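Local coordinates for beta chain (Acipenser stellatus, PDB 6IYI), which forms the beta subunit of a sturgeon haemoglobin, a haem-bearing globin that probably binds and carries oxygen within a four-chain assembly, at residues Q26-L31 with C109-V113. Residues are numbered along the deposited sequence; the frame is centred on the assembly and turned at random.
Sequences QALVRL and CLSIV
With chi1 at -73°, C109 holds SG anti to its carbonyl carbon, beside the backbone N, and SG rests against the facing helix backbone, 3.6 Å from L31 N and 3.7 Å from R30 CB. V113 places CG2 in the same relation, and that methyl meets the backbone of 26-31: CG2 lies 3.7 Å from A27 N. Its other branch, CG1, packs against Q26, 4.0 Å from Q26 CB. R30 runs extended from CG to NE across V113 on 109-113. Its CD sits 3.7 Å from V113 CG2, while I112 CG2 lies over one face of the guanidinium. NH1 hydrogen-bonds a polar side chain and NH2 the backbone of a neighbouring subunit. A27 CA comes 5.1 Å from L110 CA, the closest CA pair across the segments, consistent with alanine's small side chain. No hydrogen bond joins the segments; the grip is van der Waals packing, largely buried. The segment axes approach to 8.5 Å with their N-to-C directions 129° apart, and the side chain of L31 comes within about 4 Å of the haem. This is the B/G helix crossing of the globin fold, a close pair beside the haem pocket, here extending through R30 into a subunit interface.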
ATOM      1  N   GLN B  26      -6.598 -22.697   7.658  1.00  9.78           N
ATOM      2  CA  GLN B  26      -5.921 -21.770   8.575  1.00 10.10           C
ATOM      3  C   GLN B  26      -5.554 -20.432   7.913  1.00  9.14           C
ATOM      4  O   GLN B  26      -5.687 -19.402   8.550  1.00  7.91           O
ATOM      5  CB  GLN B  26      -4.697 -22.367   9.200  1.00 12.00           C
ATOM      6  CG  GLN B  26      -4.985 -23.439  10.196  1.00 15.31           C
ATOM      7  CD  GLN B  26      -3.718 -24.206  10.654  1.00 20.11           C
ATOM      8  OE1 GLN B  26      -3.746 -25.429  10.686  1.00 27.23           O
ATOM      9  NE2 GLN B  26      -2.617 -23.488  11.040  1.00 22.66           N
ATOM     10  N   ALA B  27      -5.132 -20.451   6.642  1.00  8.08           N
ATOM     11  CA  ALA B  27      -4.783 -19.210   5.971  1.00  7.79           C
ATOM     12  C   ALA B  27      -6.035 -18.372   5.815  1.00  7.65           C
ATOM     13  O   ALA B  27      -5.991 -17.147   6.108  1.00  7.29           O
ATOM     14  CB  ALA B  27      -4.156 -19.453   4.613  1.00  7.50           C
ATOM     15  N   LEU B  28      -7.126 -18.999   5.316  1.00  7.43           N
ATOM     16  CA  LEU B  28      -8.342 -18.235   5.110  1.00  7.71           C
ATOM     17  C   LEU B  28      -8.927 -17.759   6.420  1.00  7.87           C
ATOM     18  O   LEU B  28      -9.391 -16.614   6.494  1.00  7.82           O
ATOM     19  CB  LEU B  28      -9.379 -19.015   4.334  1.00  8.14           C
ATOM     20  CG  LEU B  28     -10.692 -18.287   4.054  1.00  8.56           C
ATOM     21  CD1 LEU B  28     -10.459 -16.984   3.319  1.00  8.96           C
ATOM     22  CD2 LEU B  28     -11.539 -19.172   3.176  1.00  9.02           C
ATOM     23  N   VAL B  29      -8.894 -18.600   7.466  1.00  7.51           N
ATOM     24  CA  VAL B  29      -9.317 -18.160   8.778  1.00  7.23           C
ATOM     25  C   VAL B  29      -8.577 -16.878   9.186  1.00  6.94           C
ATOM     26  O   VAL B  29      -9.172 -15.896   9.665  1.00  6.85           O
ATOM     27  CB  VAL B  29      -9.093 -19.255   9.824  1.00  7.34           C
ATOM     28  CG1 VAL B  29      -9.220 -18.698  11.240  1.00  7.49           C
ATOM     29  CG2 VAL B  29     -10.128 -20.359   9.638  1.00  7.62           C
ATOM     30  N   ARG B  30      -7.274 -16.885   9.028  1.00  6.74           N
ATOM     31  CA  ARG B  30      -6.503 -15.704   9.389  1.00  6.89           C
ATOM     32  C   ARG B  30      -6.881 -14.510   8.564  1.00  6.69           C
ATOM     33  O   ARG B  30      -6.974 -13.422   9.123  1.00  6.64           O
ATOM     34  CB  ARG B  30      -5.016 -15.949   9.366  1.00  7.06           C
ATOM     35  CG  ARG B  30      -4.527 -16.673  10.625  1.00  7.34           C
ATOM     36  CD  ARG B  30      -3.160 -17.276  10.394  1.00  7.76           C
ATOM     37  NE  ARG B  30      -2.859 -18.261  11.380  1.00  8.02           N
ATOM     38  CZ  ARG B  30      -2.488 -17.982  12.630  1.00  8.44           C
ATOM     39  NH1 ARG B  30      -2.331 -16.728  13.079  1.00  8.25           N
ATOM     40  NH2 ARG B  30      -2.283 -18.995  13.467  1.00  8.68           N
ATOM     41  N   LEU B  31      -7.121 -14.681   7.270  1.00  6.65           N
ATOM     42  CA  LEU B  31      -7.520 -13.553   6.460  1.00  7.01           C
ATOM     43  C   LEU B  31      -8.816 -12.885   6.999  1.00  6.99           C
ATOM     44  O   LEU B  31      -8.902 -11.667   7.152  1.00  6.69           O
ATOM     45  CB  LEU B  31      -7.701 -14.009   4.984  1.00  7.38           C
ATOM     46  CG  LEU B  31      -8.160 -12.857   4.116  1.00  8.03           C
ATOM     47  CD1 LEU B  31      -7.047 -11.843   3.851  1.00  8.45           C
ATOM     48  CD2 LEU B  31      -8.672 -13.375   2.811  1.00  8.74           C
ATOM     49  N   CYS B 109      -0.922 -14.100   5.169  1.00  7.60           N
ATOM     50  CA  CYS B 109      -1.510 -15.107   6.000  1.00  7.27           C
ATOM     51  C   CYS B 109      -0.933 -16.491   5.700  1.00  7.15           C
ATOM     52  O   CYS B 109      -0.625 -17.232   6.603  1.00  7.25           O
ATOM     53  CB  CYS B 109      -3.043 -15.068   5.903  1.00  7.31           C
ATOM     54  SG  CYS B 109      -3.747 -13.633   6.764  1.00  8.07           S
ATOM     55  N   LEU B 110      -0.779 -16.789   4.415  1.00  7.52           N
ATOM     56  CA  LEU B 110      -0.300 -18.047   3.933  1.00  7.42           C
ATOM     57  C   LEU B 110       1.134 -18.252   4.410  1.00  6.90           C
ATOM     58  O   LEU B 110       1.417 -19.287   4.965  1.00  7.29           O
ATOM     59  CB  LEU B 110      -0.438 -18.177   2.389  1.00  7.21           C
ATOM     60  CG  LEU B 110       0.252 -19.391   1.750  1.00  7.32           C
ATOM     61  CD1 LEU B 110      -0.343 -20.675   2.309  1.00  7.15           C
ATOM     62  CD2 LEU B 110       0.177 -19.397   0.229  1.00  7.52           C
ATOM     63  N   SER B 111       2.021 -17.290   4.223  1.00  6.75           N
ATOM     64  CA  SER B 111       3.397 -17.413   4.726  1.00  6.10           C
ATOM     65  C   SER B 111       3.448 -17.662   6.225  1.00  5.95           C
ATOM     66  O   SER B 111       4.238 -18.482   6.690  1.00  5.60           O
ATOM     67  CB  SER B 111       4.181 -16.191   4.371  1.00  6.15           C
ATOM     68  OG  SER B 111       5.580 -16.352   4.714  1.00  5.91           O
ATOM     69  N   ILE B 112       2.604 -16.928   6.975  1.00  5.83           N
ATOM     70  CA  ILE B 112       2.502 -17.072   8.463  1.00  5.90           C
ATOM     71  C   ILE B 112       2.097 -18.501   8.853  1.00  5.89           C
ATOM     72  O   ILE B 112       2.678 -19.152   9.794  1.00  6.03           O
ATOM     73  CB  ILE B 112       1.523 -15.978   9.053  1.00  5.62           C
ATOM     74  CG1 ILE B 112       2.290 -14.648   9.202  1.00  5.65           C
ATOM     75  CG2 ILE B 112       0.975 -16.338  10.427  1.00  5.39           C
ATOM     76  CD1 ILE B 112       1.408 -13.410   9.291  1.00  5.58           C
ATOM     77  N   VAL B 113       1.118 -19.001   8.126  1.00  5.85           N
ATOM     78  CA  VAL B 113       0.660 -20.369   8.364  1.00  6.05           C
ATOM     79  C   VAL B 113       1.763 -21.423   8.065  1.00  6.27           C
ATOM     80  O   VAL B 113       1.956 -22.380   8.860  1.00  6.78           O
ATOM     81  CB  VAL B 113      -0.632 -20.665   7.543  1.00  6.02           C
ATOM     82  CG1 VAL B 113      -1.003 -22.169   7.571  1.00  5.97           C
ATOM     83  CG2 VAL B 113      -1.766 -19.899   8.148  1.00  5.85           C
TER